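Local coordinates for putative kinase (Chloroflexus aurantiacus, PDB 2RHM), which is of unknown function but probably binds a nucleoside triphosphate and acts as a kinase of the P-loop NTPase superfamily, at residues H13-K18 and D116-R121. Sequence-based numbering, arbitrary orientation.
Sequences HPATGK and DVLVER. With BEZ (benzoic acid), chain G.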
loop_
_atom_site.group_PDB
_atom_site.type_symbol
_atom_site.label_atom_id
_atom_site.label_comp_id
_atom_site.label_asym_id
_atom_site.label_seq_id
_atom_site.Cartn_x
_atom_site.Cartn_y
_atom_site.Cartn_z
ATOM N N HIS B 13 -17.366 -12.135 6.153
ATOM C CA HIS B 13 -17.928 -11.116 7.022
ATOM C C HIS B 13 -16.956 -10.795 8.187
ATOM O O HIS B 13 -16.050 -11.560 8.482
ATOM C CB HIS B 13 -19.281 -11.556 7.559
ATOM C CG HIS B 13 -20.380 -11.472 6.557
ATOM N ND1 HIS B 13 -20.616 -10.339 5.810
ATOM C CD2 HIS B 13 -21.330 -12.368 6.201
ATOM C CE1 HIS B 13 -21.673 -10.540 5.041
ATOM N NE2 HIS B 13 -22.128 -11.762 5.261
ATOM N N PRO B 14 -17.119 -9.628 8.828
ATOM C CA PRO B 14 -16.292 -9.330 9.992
ATOM C C PRO B 14 -16.318 -10.440 11.061
ATOM O O PRO B 14 -17.366 -11.035 11.342
ATOM C CB PRO B 14 -16.909 -8.033 10.508
ATOM C CG PRO B 14 -17.409 -7.357 9.240
ATOM C CD PRO B 14 -18.008 -8.503 8.487
ATOM N N ALA B 15 -15.138 -10.744 11.588
ATOM C CA ALA B 15 -14.936 -11.758 12.636
ATOM C C ALA B 15 -14.980 -13.227 12.166
ATOM O O ALA B 15 -14.929 -14.130 12.984
ATOM C CB ALA B 15 -15.872 -11.518 13.836
ATOM N N THR B 16 -15.049 -13.481 10.860
ATOM C CA THR B 16 -15.065 -14.857 10.362
ATOM C C THR B 16 -13.709 -15.583 10.329
ATOM O O THR B 16 -13.651 -16.748 9.920
ATOM C CB THR B 16 -15.644 -14.919 8.927
ATOM O OG1 THR B 16 -14.945 -13.997 8.087
ATOM C CG2 THR B 16 -17.143 -14.591 8.936
ATOM N N GLY B 17 -12.636 -14.894 10.721
ATOM C CA GLY B 17 -11.297 -15.476 10.724
ATOM C C GLY B 17 -10.412 -15.026 9.572
ATOM O O GLY B 17 -9.253 -15.437 9.466
ATOM N N LYS B 18 -10.954 -14.194 8.692
ATOM C CA LYS B 18 -10.189 -13.736 7.532
ATOM C C LYS B 18 -8.895 -13.010 7.889
ATOM O O LYS B 18 -7.899 -13.110 7.162
ATOM C CB LYS B 18 -11.068 -12.887 6.596
ATOM C CG LYS B 18 -11.643 -11.636 7.216
ATOM C CD LYS B 18 -12.475 -10.849 6.170
ATOM C CE LYS B 18 -13.212 -9.688 6.793
ATOM N NZ LYS B 18 -12.341 -8.742 7.508
ATOM N N ASP B 116 -23.829 -17.181 16.180
ATOM C CA ASP B 116 -23.495 -17.177 17.602
ATOM C C ASP B 116 -22.007 -16.962 17.840
ATOM O O ASP B 116 -21.624 -16.171 18.688
ATOM C CB ASP B 116 -23.927 -18.481 18.273
ATOM C CG ASP B 116 -25.430 -18.573 18.475
ATOM O OD1 ASP B 116 -26.141 -17.556 18.311
ATOM O OD2 ASP B 116 -25.897 -19.681 18.813
ATOM N N VAL B 117 -21.168 -17.669 17.092
ATOM C CA VAL B 117 -19.725 -17.507 17.225
ATOM C C VAL B 117 -19.284 -16.100 16.819
ATOM O O VAL B 117 -18.465 -15.496 17.494
ATOM C CB VAL B 117 -18.954 -18.601 16.436
ATOM C CG1 VAL B 117 -17.527 -18.172 16.135
ATOM C CG2 VAL B 117 -18.994 -19.905 17.232
ATOM N N LEU B 118 -19.840 -15.575 15.731
ATOM C CA LEU B 118 -19.495 -14.243 15.273
ATOM C C LEU B 118 -19.866 -13.204 16.331
ATOM O O LEU B 118 -19.089 -12.279 16.590
ATOM C CB LEU B 118 -20.176 -13.927 13.922
ATOM C CG LEU B 118 -19.698 -14.757 12.713
ATOM C CD1 LEU B 118 -20.457 -14.381 11.437
ATOM C CD2 LEU B 118 -18.224 -14.585 12.489
ATOM N N VAL B 119 -21.032 -13.361 16.953
ATOM C CA VAL B 119 -21.457 -12.402 17.978
ATOM C C VAL B 119 -20.489 -12.432 19.169
ATOM O O VAL B 119 -20.072 -11.376 19.643
ATOM C CB VAL B 119 -22.916 -12.602 18.427
ATOM C CG1 VAL B 119 -23.210 -11.786 19.697
ATOM C CG2 VAL B 119 -23.887 -12.186 17.315
ATOM N N GLU B 120 -20.107 -13.624 19.622
ATOM C CA GLU B 120 -19.132 -13.757 20.714
ATOM C C GLU B 120 -17.812 -13.042 20.407
ATOM O O GLU B 120 -17.271 -12.335 21.263
ATOM C CB GLU B 120 -18.852 -15.231 21.011
ATOM N N ARG B 121 -17.309 -13.206 19.177
ATOM C CA ARG B 121 -16.039 -12.619 18.776
ATOM C C ARG B 121 -16.096 -11.113 18.692
ATOM O O ARG B 121 -15.201 -10.420 19.175
ATOM C CB ARG B 121 -15.605 -13.156 17.413
ATOM C CG ARG B 121 -15.148 -14.565 17.449
ATOM C CD ARG B 121 -14.853 -15.097 16.062
ATOM N NE ARG B 121 -14.504 -16.508 16.154
ATOM C CZ ARG B 121 -14.410 -17.341 15.129
ATOM N NH1 ARG B 121 -14.636 -16.920 13.888
ATOM N NH2 ARG B 121 -14.090 -18.608 15.352
HETATM C C BEZ G . -13.136 -7.889 13.187
HETATM O O1 BEZ G . -12.263 -8.527 13.824
HETATM O O2 BEZ G . -13.070 -7.812 11.931
HETATM C C1 BEZ G . -14.251 -7.224 13.932
HETATM C C2 BEZ G . -14.309 -7.328 15.319
HETATM C C3 BEZ G . -15.342 -6.706 16.004
HETATM C C4 BEZ G . -16.311 -5.991 15.305
HETATM C C5 BEZ G . -16.249 -5.901 13.913
HETATM C C6 BEZ G . -15.212 -6.512 13.222
#
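R121 sets its CG beside the backbone N and anti to the carbonyl carbon (chi1 -72°) and then runs extended from CG to NE, a path that carries its guanidinium to the carbonyl of A15. L118, whose CG takes the same position beside its own backbone N, brings CD2 against A15 and T16. Together they join helix 115-127 to a probable P-loop, the Walker A loop between strand 6-12 and helix 18-29 of a parallel-sheet NTPase fold. NH1 of R121 donates to A15 O at 2.9 Å; the N-H...O angle of 163° and a carbonyl oxygen only 9° out of the guanidinium plane mark a nearly straight, edge-on bond. V117 CG1 lies over the centre of one guanidinium face, 3.3 Å above the plane, and NH2 bonds to T167 O; two bonds from different nitrogens thus limit the rotation of the group, with V117 packed on one face. T167 also ties back to the loop, its OG1 bonding T16 O. The apolar contacts are L118 CD2 with T16 CG2 at 3.7 Å and A15 CB with R121 CB at 3.9 Å. The same L118 CD2 makes a van der Waals approach of 3.4 Å to A15 O. Inside the loop, H13 to T16 form a type II turn whose H13 O accepts from both T16 N and T16 OG1, stiffening the peptide that presents A15 O. The benzoic acid lies next to the same turn, hydrogen-bonded to R125 further along helix 115-127, and its ring carbon C6 reaches P14 CB at 3.5 Å.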